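Local structure of peptidoglycan-recognition protein SD (Drosophila melanogaster, 2RKQ) at residues A[5-10]-A[77-82]; A[31-36]-A[147-152]; A[69-74]-A[100-105]. The protein binds bacterial peptidoglycan as a secreted pattern-recognition protein of innate immunity and activates the Toll pathway. All coordinates share one frame; numbering follows the deposited sequence.

From the N terminus the chain passes through 5-10, 31-36, 69-74, 77-82, 100-105 and 147-152. Contact 1 closes a loop from 5-10 to 77-82 and adds a parallel edge strand to the central sheet. Contact 2 starts inside that loop and closes a longer one, from strand 26-33 to the turn before helix 152-158, so the two cross; their centres lie about 20 Å apart, on opposite sides of the chain centre. Contact 3 pairs two inner strands and closes a shorter loop, which crosses contact 1 and lies wholly within the span of contact 2. It touches both: strand 69-71 borders strand 77-79, and strand 97-102 borders strand 26-33.

Contact 1 of 3, residues A[5-10]-A[77-82]; sequences VTRAEW and VYEGRS
Val-5 pairs with Tyr-78 in a short parallel bridge: Val-5 N donates to Val-77 O at 2.7 Å, and Glu-79 N donates to Val-5 O at 2.8 Å. After the bridge, residues 7-9 form a helix-like bend, where Glu-9 OE2 accepts from both the N and the OG1 of Thr-6. Val-5 and Tyr-78 point the same way from the sheet. Val-5 CG2 rests over one face of the phenol, while Val-5 CG1, anti to the backbone N (chi1 -179°), lies 3.5 Å from Tyr-78 CD2. The Tyr-78 edge in turn approaches the indole face of Trp-10 in an offset edge-to-face pair, planes at 76°. Trp-10 NE1 gives its hydrogen in the ring plane to Glu-79 O at 2.7 Å. The extended Glu-79 side chain crosses that of Arg-7 at about a right angle, and Glu-79 OE1 receives Arg-7 N at 3.0 Å on its anti side, slightly out of the carboxylate plane. The Arg-7 chain, bent at chi3, brings NH1 to Gly-80 O in a weak bond, whereas NH2 forms a salt bridge with Asp-64. Trp-10 also packs on Met-49 and Gln-53 of helix 42-58. Strand 4-5 is thus an outermost strand of the mixed sheet, beside and parallel to 77-79, consistent with the N-terminal segment that other peptidoglycan recognition proteins add to the amidase fold.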
ATOM      1  N   VAL A   5       1.499  -0.715 -12.690  1.00 13.34           N
ATOM      2  CA  VAL A   5       2.596   0.117 -13.169  1.00 12.64           C
ATOM      3  C   VAL A   5       3.850  -0.369 -12.462  1.00 13.34           C
ATOM      4  O   VAL A   5       4.056  -0.102 -11.271  1.00 13.54           O
ATOM      5  CB  VAL A   5       2.362   1.592 -12.864  1.00 12.18           C
ATOM      6  CG1 VAL A   5       3.533   2.439 -13.394  1.00 13.66           C
ATOM      7  CG2 VAL A   5       1.028   2.075 -13.454  1.00 12.09           C
ATOM      8  N   THR A   6       4.675  -1.104 -13.189  1.00 13.28           N
ATOM      9  CA  THR A   6       5.852  -1.706 -12.597  1.00 14.17           C
ATOM     10  C   THR A   6       6.858  -0.646 -12.208  1.00 13.21           C
ATOM     11  O   THR A   6       6.788   0.504 -12.650  1.00 13.54           O
ATOM     12  CB  THR A   6       6.528  -2.674 -13.552  1.00 14.89           C
ATOM     13  OG1 THR A   6       6.974  -1.959 -14.707  1.00 16.84           O
ATOM     14  CG2 THR A   6       5.574  -3.804 -13.950  1.00 17.21           C
ATOM     15  N   ARG A   7       7.794  -1.050 -11.359  1.00 13.06           N
ATOM     16  CA  ARG A   7       8.828  -0.144 -10.898  1.00 13.29           C
ATOM     17  C   ARG A   7       9.499   0.563 -12.066  1.00 13.45           C
ATOM     18  O   ARG A   7       9.709   1.768 -12.024  1.00 14.10           O
ATOM     19  CB  ARG A   7       9.866  -0.905 -10.074  1.00 12.75           C
ATOM     20  CG  ARG A   7       9.326  -1.511  -8.769  1.00 12.71           C
ATOM     21  CD  ARG A   7      10.437  -2.227  -8.026  1.00 12.55           C
ATOM     22  NE  ARG A   7      11.402  -1.276  -7.459  1.00 12.22           N
ATOM     23  CZ  ARG A   7      11.368  -0.842  -6.194  1.00 12.41           C
ATOM     24  NH1 ARG A   7      10.411  -1.234  -5.362  1.00 13.13           N
ATOM     25  NH2 ARG A   7      12.301  -0.002  -5.754  1.00 12.64           N
ATOM     26  N   ALA A   8       9.836  -0.182 -13.122  1.00 14.32           N
ATOM     27  CA  ALA A   8      10.493   0.447 -14.274  1.00 15.38           C
ATOM     28  C   ALA A   8       9.605   1.509 -14.924  1.00 14.84           C
ATOM     29  O   ALA A   8      10.084   2.561 -15.375  1.00 15.61           O
ATOM     30  CB  ALA A   8      10.905  -0.602 -15.302  1.00 16.30           C
ATOM     31  N   GLU A   9       8.305   1.227 -14.968  1.00 14.94           N
ATOM     32  CA  GLU A   9       7.334   2.132 -15.600  1.00 14.83           C
ATOM     33  C   GLU A   9       7.132   3.441 -14.851  1.00 15.09           C
ATOM     34  O   GLU A   9       6.725   4.431 -15.453  1.00 16.19           O
ATOM     35  CB  GLU A   9       5.997   1.424 -15.809  1.00 14.94           C
ATOM     36  CG  GLU A   9       6.017   0.382 -16.920  1.00 17.18           C
ATOM     37  CD  GLU A   9       4.735  -0.423 -16.928  1.00 18.93           C
ATOM     38  OE1 GLU A   9       3.807  -0.046 -17.670  1.00 23.36           O
ATOM     39  OE2 GLU A   9       4.650  -1.406 -16.174  1.00 19.75           O
ATOM     40  N   TRP A  10       7.427   3.467 -13.548  1.00 13.27           N
ATOM     41  CA  TRP A  10       7.467   4.734 -12.849  1.00 13.82           C
ATOM     42  C   TRP A  10       8.872   5.247 -12.557  1.00 13.75           C
ATOM     43  O   TRP A  10       9.052   6.209 -11.813  1.00 14.16           O
ATOM     44  CB  TRP A  10       6.567   4.750 -11.604  1.00 13.28           C
ATOM     45  CG  TRP A  10       6.820   3.739 -10.497  1.00 10.95           C
ATOM     46  CD1 TRP A  10       6.233   2.515 -10.357  1.00 12.34           C
ATOM     47  CD2 TRP A  10       7.585   3.957  -9.302  1.00 11.70           C
ATOM     48  NE1 TRP A  10       6.633   1.923  -9.172  1.00 11.26           N
ATOM     49  CE2 TRP A  10       7.469   2.786  -8.512  1.00  9.78           C
ATOM     50  CE3 TRP A  10       8.383   5.019  -8.831  1.00 11.75           C
ATOM     51  CZ2 TRP A  10       8.102   2.644  -7.283  1.00 11.36           C
ATOM     52  CZ3 TRP A  10       9.008   4.879  -7.600  1.00 12.44           C
ATOM     53  CH2 TRP A  10       8.862   3.699  -6.833  1.00 12.72           C
ATOM     54  N   VAL A  77      -2.447   1.346 -10.148  1.00 10.57           N
ATOM     55  CA  VAL A  77      -1.758   0.640  -9.074  1.00 10.92           C
ATOM     56  C   VAL A  77      -0.288   0.602  -9.448  1.00 10.95           C
ATOM     57  O   VAL A  77       0.061   0.149 -10.534  1.00 12.27           O
ATOM     58  CB  VAL A  77      -2.248  -0.795  -8.923  1.00 10.87           C
ATOM     59  CG1 VAL A  77      -1.423  -1.510  -7.845  1.00 10.96           C
ATOM     60  CG2 VAL A  77      -3.752  -0.826  -8.603  1.00 11.75           C
ATOM     61  N   TYR A  78       0.549   1.135  -8.554  1.00 11.07           N
ATOM     62  CA  TYR A  78       1.999   1.197  -8.752  1.00 10.60           C
ATOM     63  C   TYR A  78       2.691   0.164  -7.888  1.00 10.76           C
ATOM     64  O   TYR A  78       2.394   0.008  -6.700  1.00 10.45           O
ATOM     65  CB  TYR A  78       2.524   2.597  -8.420  1.00 10.87           C
ATOM     66  CG  TYR A  78       1.947   3.652  -9.310  1.00 10.85           C
ATOM     67  CD1 TYR A  78       0.679   4.171  -9.061  1.00 10.24           C
ATOM     68  CD2 TYR A  78       2.653   4.115 -10.412  1.00 11.12           C
ATOM     69  CE1 TYR A  78       0.110   5.120  -9.898  1.00 11.46           C
ATOM     70  CE2 TYR A  78       2.100   5.068 -11.275  1.00 10.89           C
ATOM     71  CZ  TYR A  78       0.821   5.566 -11.009  1.00 10.60           C
ATOM     72  OH  TYR A  78       0.253   6.499 -11.852  1.00 11.98           O
ATOM     73  N   GLU A  79       3.634  -0.532  -8.490  1.00 11.03           N
ATOM     74  CA  GLU A  79       4.412  -1.541  -7.796  1.00 11.43           C
ATOM     75  C   GLU A  79       5.476  -0.931  -6.883  1.00 11.72           C
ATOM     76  O   GLU A  79       6.233  -0.055  -7.308  1.00 11.37           O
ATOM     77  CB  GLU A  79       5.125  -2.404  -8.823  1.00 11.94           C
ATOM     78  CG  GLU A  79       5.959  -3.494  -8.202  1.00 13.12           C
ATOM     79  CD  GLU A  79       6.703  -4.308  -9.239  1.00 15.36           C
ATOM     80  OE1 GLU A  79       7.026  -3.776 -10.332  1.00 14.55           O
ATOM     81  OE2 GLU A  79       6.968  -5.486  -8.930  1.00 18.71           O
ATOM     82  N   GLY A  80       5.503  -1.410  -5.643  1.00 10.85           N
ATOM     83  CA  GLY A  80       6.534  -1.039  -4.668  1.00 10.94           C
ATOM     84  C   GLY A  80       7.451  -2.219  -4.410  1.00 11.71           C
ATOM     85  O   GLY A  80       7.970  -2.839  -5.352  1.00 11.99           O
ATOM     86  N   ARG A  81       7.665  -2.540  -3.133  1.00 11.19           N
ATOM     87  CA  ARG A  81       8.438  -3.745  -2.792  1.00 12.19           C
ATOM     88  C   ARG A  81       7.765  -5.011  -3.277  1.00 12.69           C
ATOM     89  O   ARG A  81       6.545  -5.059  -3.413  1.00 12.32           O
ATOM     90  CB  ARG A  81       8.607  -3.878  -1.281  1.00 11.57           C
ATOM     91  CG  ARG A  81       9.357  -2.745  -0.665  1.00 12.14           C
ATOM     92  CD  ARG A  81       9.447  -2.889   0.857  1.00 11.35           C
ATOM     93  NE  ARG A  81      10.075  -1.671   1.357  1.00 10.22           N
ATOM     94  CZ  ARG A  81      10.850  -1.584   2.442  1.00 10.57           C
ATOM     95  NH1 ARG A  81      11.092  -2.643   3.218  1.00 10.98           N
ATOM     96  NH2 ARG A  81      11.389  -0.404   2.749  1.00 11.25           N
ATOM     97  N   SER A  82       8.560  -6.059  -3.511  1.00 13.52           N
ATOM     98  CA  SER A  82       8.018  -7.369  -3.800  1.00 14.74           C
ATOM     99  C   SER A  82       7.245  -7.897  -2.597  1.00 14.05           C
ATOM    100  O   SER A  82       7.654  -7.656  -1.464  1.00 13.91           O
ATOM    101  CB  SER A  82       9.155  -8.345  -4.080  1.00 14.98           C
ATOM    102  OG  SER A  82       8.631  -9.644  -4.253  1.00 18.45           O
TER

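Contact 2 of 3, residues A[31-36]-A[147-152]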
ATOM      1  N   ILE A  31      -4.059  -1.543   4.781  1.00 10.85           N
ATOM      2  CA  ILE A  31      -4.377  -0.387   3.967  1.00 11.14           C
ATOM      3  C   ILE A  31      -3.927   0.894   4.659  1.00 10.60           C
ATOM      4  O   ILE A  31      -4.328   1.189   5.797  1.00 10.70           O
ATOM      5  CB  ILE A  31      -5.886  -0.299   3.677  1.00 11.29           C
ATOM      6  CG1 ILE A  31      -6.416  -1.622   3.101  1.00 11.51           C
ATOM      7  CG2 ILE A  31      -6.188   0.878   2.734  1.00 11.48           C
ATOM      8  CD1 ILE A  31      -5.721  -2.070   1.807  1.00 13.94           C
ATOM      9  N   ALA A  32      -3.107   1.652   3.940  1.00 10.75           N
ATOM     10  CA  ALA A  32      -2.572   2.929   4.397  1.00 10.81           C
ATOM     11  C   ALA A  32      -2.945   4.057   3.453  1.00 10.78           C
ATOM     12  O   ALA A  32      -3.450   3.828   2.358  1.00  9.80           O
ATOM     13  CB  ALA A  32      -1.048   2.833   4.512  1.00 11.89           C
ATOM     14  N   HIS A  33      -2.752   5.291   3.914  1.00 10.68           N
ATOM     15  CA  HIS A  33      -2.637   6.416   2.992  1.00 10.97           C
ATOM     16  C   HIS A  33      -1.252   7.018   3.140  1.00 12.11           C
ATOM     17  O   HIS A  33      -0.560   6.777   4.137  1.00 12.32           O
ATOM     18  CB  HIS A  33      -3.782   7.444   3.129  1.00 10.79           C
ATOM     19  CG  HIS A  33      -3.752   8.327   4.350  1.00 11.91           C
ATOM     20  ND1 HIS A  33      -2.901   8.176   5.424  1.00 14.64           N
ATOM     21  CD2 HIS A  33      -4.551   9.382   4.652  1.00 10.96           C
ATOM     22  CE1 HIS A  33      -3.159   9.123   6.322  1.00 12.96           C
ATOM     23  NE2 HIS A  33      -4.158   9.856   5.877  1.00 16.48           N
ATOM     24  N   THR A  34      -0.844   7.768   2.130  1.00 13.02           N
ATOM     25  CA  THR A  34       0.485   8.386   2.184  1.00 14.24           C
ATOM     26  C   THR A  34       0.460   9.661   3.001  1.00 15.47           C
ATOM     27  O   THR A  34       1.516  10.129   3.455  1.00 16.25           O
ATOM     28  CB  THR A  34       1.030   8.691   0.792  1.00 14.43           C
ATOM     29  OG1 THR A  34       0.141   9.584   0.117  1.00 15.05           O
ATOM     30  CG2 THR A  34       1.159   7.422  -0.000  1.00 14.01           C
ATOM     31  N   ALA A  35      -0.748  10.212   3.160  1.00 16.04           N
ATOM     32  CA  ALA A  35      -1.049  11.393   3.983  1.00 17.90           C
ATOM     33  C   ALA A  35      -0.664  12.708   3.333  1.00 19.11           C
ATOM     34  O   ALA A  35      -0.906  13.778   3.901  1.00 21.15           O
ATOM     35  CB  ALA A  35      -0.446  11.270   5.394  1.00 18.35           C
ATOM     36  N   GLY A  36      -0.087  12.633   2.140  1.00 19.71           N
ATOM     37  CA  GLY A  36       0.362  13.839   1.436  1.00 19.69           C
ATOM     38  C   GLY A  36      -0.644  14.288   0.402  1.00 19.70           C
ATOM     39  O   GLY A  36      -1.850  14.048   0.535  1.00 20.11           O
ATOM     40  N   THR A 147      -0.960   5.546  14.222  1.00 16.10           N
ATOM     41  CA  THR A 147      -1.149   6.488  13.132  1.00 15.92           C
ATOM     42  C   THR A 147      -2.637   6.659  12.864  1.00 15.32           C
ATOM     43  O   THR A 147      -3.430   5.793  13.218  1.00 15.14           O
ATOM     44  CB  THR A 147      -0.440   6.008  11.834  1.00 15.36           C
ATOM     45  OG1 THR A 147      -0.652   6.951  10.778  1.00 15.68           O
ATOM     46  CG2 THR A 147      -0.939   4.612  11.379  1.00 15.66           C
ATOM     47  N   LYS A 148      -3.002   7.782  12.244  1.00 15.67           N
ATOM     48  CA  LYS A 148      -4.359   7.989  11.753  1.00 15.55           C
ATOM     49  C   LYS A 148      -4.564   7.291  10.415  1.00 14.30           C
ATOM     50  O   LYS A 148      -5.695   7.086   9.990  1.00 14.97           O
ATOM     51  CB  LYS A 148      -4.668   9.477  11.577  1.00 17.13           C
ATOM     52  CG  LYS A 148      -4.685  10.271  12.893  1.00 20.40           C
ATOM     53  CD  LYS A 148      -5.690   9.693  13.903  1.00 25.47           C
ATOM     54  CE  LYS A 148      -6.996  10.485  13.980  1.00 28.88           C
ATOM     55  NZ  LYS A 148      -7.848  10.384  12.758  1.00 30.58           N
ATOM     56  N   SER A 149      -3.463   6.960   9.745  1.00 13.57           N
ATOM     57  CA  SER A 149      -3.537   6.296   8.446  1.00 12.70           C
ATOM     58  C   SER A 149      -4.446   5.068   8.562  1.00 12.67           C
ATOM     59  O   SER A 149      -4.366   4.351   9.560  1.00 13.15           O
ATOM     60  CB  SER A 149      -2.132   5.896   8.040  1.00 12.57           C
ATOM     61  OG  SER A 149      -2.143   5.186   6.820  1.00 10.94           O
ATOM     62  N   PRO A 150      -5.306   4.797   7.557  1.00 12.55           N
ATOM     63  CA  PRO A 150      -5.414   5.392   6.225  1.00 12.32           C
ATOM     64  C   PRO A 150      -6.349   6.596   6.146  1.00 12.37           C
ATOM     65  O   PRO A 150      -6.781   6.970   5.050  1.00 11.03           O
ATOM     66  CB  PRO A 150      -5.957   4.225   5.389  1.00 12.04           C
ATOM     67  CG  PRO A 150      -6.917   3.527   6.363  1.00 12.20           C
ATOM     68  CD  PRO A 150      -6.261   3.674   7.732  1.00 12.24           C
ATOM     69  N   GLY A 151      -6.598   7.213   7.298  1.00 11.93           N
ATOM     70  CA  GLY A 151      -7.494   8.361   7.370  1.00 13.17           C
ATOM     71  C   GLY A 151      -8.891   7.889   7.691  1.00 13.21           C
ATOM     72  O   GLY A 151      -9.334   6.817   7.260  1.00 13.70           O
ATOM     73  N   GLU A 152      -9.624   8.698   8.444  1.00 13.44           N
ATOM     74  CA  GLU A 152     -10.941   8.262   8.896  1.00 14.10           C
ATOM     75  C   GLU A 152     -11.859   7.804   7.768  1.00 13.65           C
ATOM     76  O   GLU A 152     -12.537   6.777   7.895  1.00 14.02           O
ATOM     77  CB  GLU A 152     -11.649   9.370   9.685  0.50 14.13           C
ATOM     78  CG  GLU A 152     -10.981   9.775  10.984  0.50 15.20           C
ATOM     79  CD  GLU A 152     -10.952   8.675  12.036  0.50 16.03           C
ATOM     80  OE1 GLU A 152      -9.996   8.674  12.839  0.50 18.84           O
ATOM     81  OE2 GLU A 152     -11.876   7.823  12.085  0.50 16.18           O
TER
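Ser-149 carries OG trans to its own backbone N (chi1 177°), which sends the hydroxyl oxygen to the backbone of Ala-32 and His-33; His-33 swings CG in between its N and carbonyl carbon (chi1 73°), which lays one imidazole face against the Pro-150 to Gly-151 peptide. Ser-149 OG accepts from His-33 N at 3.0 Å in a fairly straight bond (N-H...O 160°), and is also hydrogen-bonded to ND1 of His-141. The imidazole is sandwiched: Pro-150 C sits 3.5 Å above the centre of one face of the His-33 ring, followed by Gly-151 N, and Ala-35 CA lies 3.8 Å off the opposite face. Pro-150 O comes within 3.3 Å of His-33 CD2. This oxygen and His-33 NE2 are both buried without a hydrogen-bonding partner. The peptide before Pro-150 is cis, in a turn, 148-151, closed by Gly-151 N to Lys-148 O, and the proline ring lies against the strand backbone, Pro-150 CB 3.5 Å from Ile-31 O. Gly-151 has backbone angles that call for glycine, and a CB here would also press on the His-33 ring. With His-33 cut back to an alanine here, the Pro-150 to Gly-151 peptide would probably lose the ring it stacks on, leaving a gap between it and Ala-35. His-33, His-141 and Ser-149 probably correspond to the two histidines and the cysteine that bind zinc in amidase members of the family; here a serine stands in for the cysteine and no metal joins the three. Strand 26-33 lies between strands 97-102 and 136-140, and Gly-151 is the N-cap residue of helix 152-158. Ile-31 packs on Ile-158 of that helix and Pro-150 on its Tyr-155.

Contact 3 of 3, residues A[69-74]-A[100-105]; sequences YLIGGN and IAFIGN
Tyr-69, Leu-70 and Ile-71 pair in parallel with Ile-100, Ala-101 and Phe-102, the two strand axes 4.6 Å apart and turned 21° from each other, in a ladder where Tyr-69 O takes Ala-101 N at 2.9 Å, Ala-101 O takes Ile-71 N, and Ile-71 O takes Ile-103 N, one residue past the end of strand 97-102. Ile-71 is the hub of one face. With CG1 anti to the carbonyl carbon and the chain extended beyond it (chi2 177°), Ile-71 CD1 reaches Ile-100 CG2 at 3.7 Å and stands over one face of the Phe-102 ring, 4.2 Å from the centroid, in a CH-pi contact. The aromatic side chain runs alongside the isoleucine, and the methyl is offset toward the ring's rim. These are inner strands of the mixed sheet of the peptidoglycan recognition protein fold, which is sandwiched between helices. On the face bearing Ile-71 and Phe-102, both residues meet Ala-119 of helix 113-128, and Tyr-69 packs on Leu-122 of the same helix. The face bearing Leu-70 and Ala-101 is turned to helix 42-58. There Leu-70 CD2 meets Ala-101 CB at 4.0 Å, and Leu-70 CB lies beside Ile-103 CG1. Ile-103 points toward 69-74, its CD1 3.9 Å from Gly-72 CA. Ile-71 O has a second donor: a water whose oxygen lies 2.9 Å from it, which also donates to Ile-103 O and links the two segments where they begin to diverge. Leu-70 and Ile-103 both touch Met-49 of helix 42-58, and Ala-101 packs on Ala-32 of the neighbouring strand 26-33.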
ATOM      1  N   TYR A  69       2.316  -1.945  -2.780  1.00  9.81           N
ATOM      2  CA  TYR A  69       1.559  -1.336  -3.864  1.00 10.38           C
ATOM      3  C   TYR A  69       1.062   0.009  -3.402  1.00 10.15           C
ATOM      4  O   TYR A  69       0.763   0.189  -2.214  1.00 10.30           O
ATOM      5  CB  TYR A  69       0.340  -2.178  -4.198  1.00 11.24           C
ATOM      6  CG  TYR A  69       0.646  -3.522  -4.795  1.00 10.82           C
ATOM      7  CD1 TYR A  69       0.512  -4.692  -4.030  1.00 10.67           C
ATOM      8  CD2 TYR A  69       1.040  -3.637  -6.124  1.00 11.71           C
ATOM      9  CE1 TYR A  69       0.790  -5.949  -4.580  1.00 10.19           C
ATOM     10  CE2 TYR A  69       1.302  -4.887  -6.689  1.00 12.48           C
ATOM     11  CZ  TYR A  69       1.158  -6.036  -5.908  1.00 11.85           C
ATOM     12  OH  TYR A  69       1.415  -7.281  -6.448  1.00 14.29           O
ATOM     13  N   LEU A  70       0.957   0.944  -4.342  1.00 10.48           N
ATOM     14  CA  LEU A  70       0.361   2.255  -4.069  1.00 10.95           C
ATOM     15  C   LEU A  70      -0.671   2.537  -5.126  1.00 10.84           C
ATOM     16  O   LEU A  70      -0.540   2.088  -6.259  1.00 11.35           O
ATOM     17  CB  LEU A  70       1.426   3.356  -4.061  1.00 12.12           C
ATOM     18  CG  LEU A  70       2.369   3.195  -2.862  1.00 13.26           C
ATOM     19  CD1 LEU A  70       3.638   2.431  -3.281  1.00 15.83           C
ATOM     20  CD2 LEU A  70       2.692   4.533  -2.240  1.00 16.52           C
ATOM     21  N   ILE A  71      -1.694   3.285  -4.751  1.00 10.39           N
ATOM     22  CA  ILE A  71      -2.820   3.509  -5.649  1.00 11.57           C
ATOM     23  C   ILE A  71      -3.046   5.000  -5.845  1.00 10.69           C
ATOM     24  O   ILE A  71      -3.301   5.733  -4.892  1.00 11.01           O
ATOM     25  CB  ILE A  71      -4.100   2.846  -5.124  1.00 11.54           C
ATOM     26  CG1 ILE A  71      -3.838   1.354  -4.817  1.00 14.58           C
ATOM     27  CG2 ILE A  71      -5.213   2.988  -6.164  1.00 12.66           C
ATOM     28  CD1 ILE A  71      -5.019   0.643  -4.240  1.00 16.05           C
ATOM     29  N   GLY A  72      -2.878   5.443  -7.087  1.00 11.14           N
ATOM     30  CA  GLY A  72      -3.029   6.864  -7.382  1.00 11.57           C
ATOM     31  C   GLY A  72      -4.479   7.249  -7.527  1.00 11.50           C
ATOM     32  O   GLY A  72      -5.353   6.399  -7.730  1.00 11.80           O
ATOM     33  N   GLY A  73      -4.740   8.548  -7.409  1.00 12.14           N
ATOM     34  CA  GLY A  73      -6.087   9.064  -7.650  1.00 13.29           C
ATOM     35  C   GLY A  73      -6.524   8.932  -9.090  1.00 13.50           C
ATOM     36  O   GLY A  73      -7.693   9.105  -9.412  1.00 14.49           O
ATOM     37  N   ASN A  74      -5.576   8.623  -9.974  1.00 13.20           N
ATOM     38  CA  ASN A  74      -5.887   8.249 -11.357  1.00 12.86           C
ATOM     39  C   ASN A  74      -6.382   6.811 -11.499  1.00 12.43           C
ATOM     40  O   ASN A  74      -6.644   6.337 -12.618  1.00 14.20           O
ATOM     41  CB  ASN A  74      -4.646   8.417 -12.237  1.00 13.16           C
ATOM     42  CG  ASN A  74      -3.479   7.533 -11.786  1.00 13.13           C
ATOM     43  OD1 ASN A  74      -3.506   6.910 -10.715  1.00 12.26           O
ATOM     44  ND2 ASN A  74      -2.438   7.473 -12.625  1.00 11.40           N
ATOM     45  N   ILE A 100      -0.589  -1.777   1.232  1.00  9.97           N
ATOM     46  CA  ILE A 100      -1.159  -1.085   0.078  1.00 10.11           C
ATOM     47  C   ILE A 100      -1.492   0.321   0.553  1.00 10.08           C
ATOM     48  O   ILE A 100      -2.267   0.489   1.491  1.00 10.94           O
ATOM     49  CB  ILE A 100      -2.448  -1.781  -0.372  1.00 10.05           C
ATOM     50  CG1 ILE A 100      -2.138  -3.214  -0.833  1.00 10.29           C
ATOM     51  CG2 ILE A 100      -3.066  -1.004  -1.525  1.00 11.92           C
ATOM     52  CD1 ILE A 100      -3.339  -4.114  -0.852  1.00 11.36           C
ATOM     53  N   ALA A 101      -0.879   1.324  -0.078  1.00  9.97           N
ATOM     54  CA  ALA A 101      -1.125   2.710   0.326  1.00  9.55           C
ATOM     55  C   ALA A 101      -1.822   3.476  -0.768  1.00  9.75           C
ATOM     56  O   ALA A 101      -1.401   3.449  -1.929  1.00 10.09           O
ATOM     57  CB  ALA A 101       0.181   3.415   0.703  1.00 10.11           C
ATOM     58  N   PHE A 102      -2.910   4.142  -0.402  1.00  9.81           N
ATOM     59  CA  PHE A 102      -3.534   5.064  -1.318  1.00 10.09           C
ATOM     60  C   PHE A 102      -2.763   6.367  -1.266  1.00 10.75           C
ATOM     61  O   PHE A 102      -2.468   6.901  -0.179  1.00 10.30           O
ATOM     62  CB  PHE A 102      -4.969   5.332  -0.888  1.00 10.55           C
ATOM     63  CG  PHE A 102      -5.936   4.226  -1.213  1.00 10.31           C
ATOM     64  CD1 PHE A 102      -5.955   3.050  -0.471  1.00 10.56           C
ATOM     65  CD2 PHE A 102      -6.875   4.402  -2.235  1.00 11.12           C
ATOM     66  CE1 PHE A 102      -6.866   2.049  -0.765  1.00 10.38           C
ATOM     67  CE2 PHE A 102      -7.799   3.404  -2.534  1.00 11.64           C
ATOM     68  CZ  PHE A 102      -7.802   2.234  -1.796  1.00 11.58           C
ATOM     69  N   ILE A 103      -2.443   6.874  -2.447  1.00 10.44           N
ATOM     70  CA  ILE A 103      -1.726   8.140  -2.527  1.00 11.30           C
ATOM     71  C   ILE A 103      -2.726   9.257  -2.252  1.00 11.23           C
ATOM     72  O   ILE A 103      -3.755   9.367  -2.941  1.00 12.09           O
ATOM     73  CB  ILE A 103      -1.066   8.349  -3.899  1.00 11.13           C
ATOM     74  CG1 ILE A 103      -0.059   7.213  -4.173  1.00 12.63           C
ATOM     75  CG2 ILE A 103      -0.415   9.753  -3.939  1.00 13.10           C
ATOM     76  CD1 ILE A 103       0.473   7.165  -5.592  1.00 13.43           C
ATOM     77  N   GLY A 104      -2.405  10.060  -1.240  1.00 11.59           N
ATOM     78  CA  GLY A 104      -3.265  11.162  -0.811  1.00 12.28           C
ATOM     79  C   GLY A 104      -3.559  11.128   0.669  1.00 12.10           C
ATOM     80  O   GLY A 104      -2.978  10.334   1.408  1.00 12.07           O
ATOM     81  N   ASN A 105      -4.478  11.996   1.096  1.00 12.72           N
ATOM     82  CA  ASN A 105      -4.860  12.079   2.486  1.00 13.12           C
ATOM     83  C   ASN A 105      -6.360  11.902   2.581  1.00 13.48           C
ATOM     84  O   ASN A 105      -7.137  12.720   2.069  1.00 14.37           O
ATOM     85  CB  ASN A 105      -4.433  13.404   3.118  1.00 13.55           C
ATOM     86  CG  ASN A 105      -4.626  13.403   4.620  1.00 16.26           C
ATOM     87  OD1 ASN A 105      -5.721  13.130   5.119  1.00 18.79           O
ATOM     88  ND2 ASN A 105      -3.555  13.658   5.346  1.00 20.95           N
TER
HETATM   89  O   HOH W   1      -5.561   7.348  -4.008  1.00 12.14           O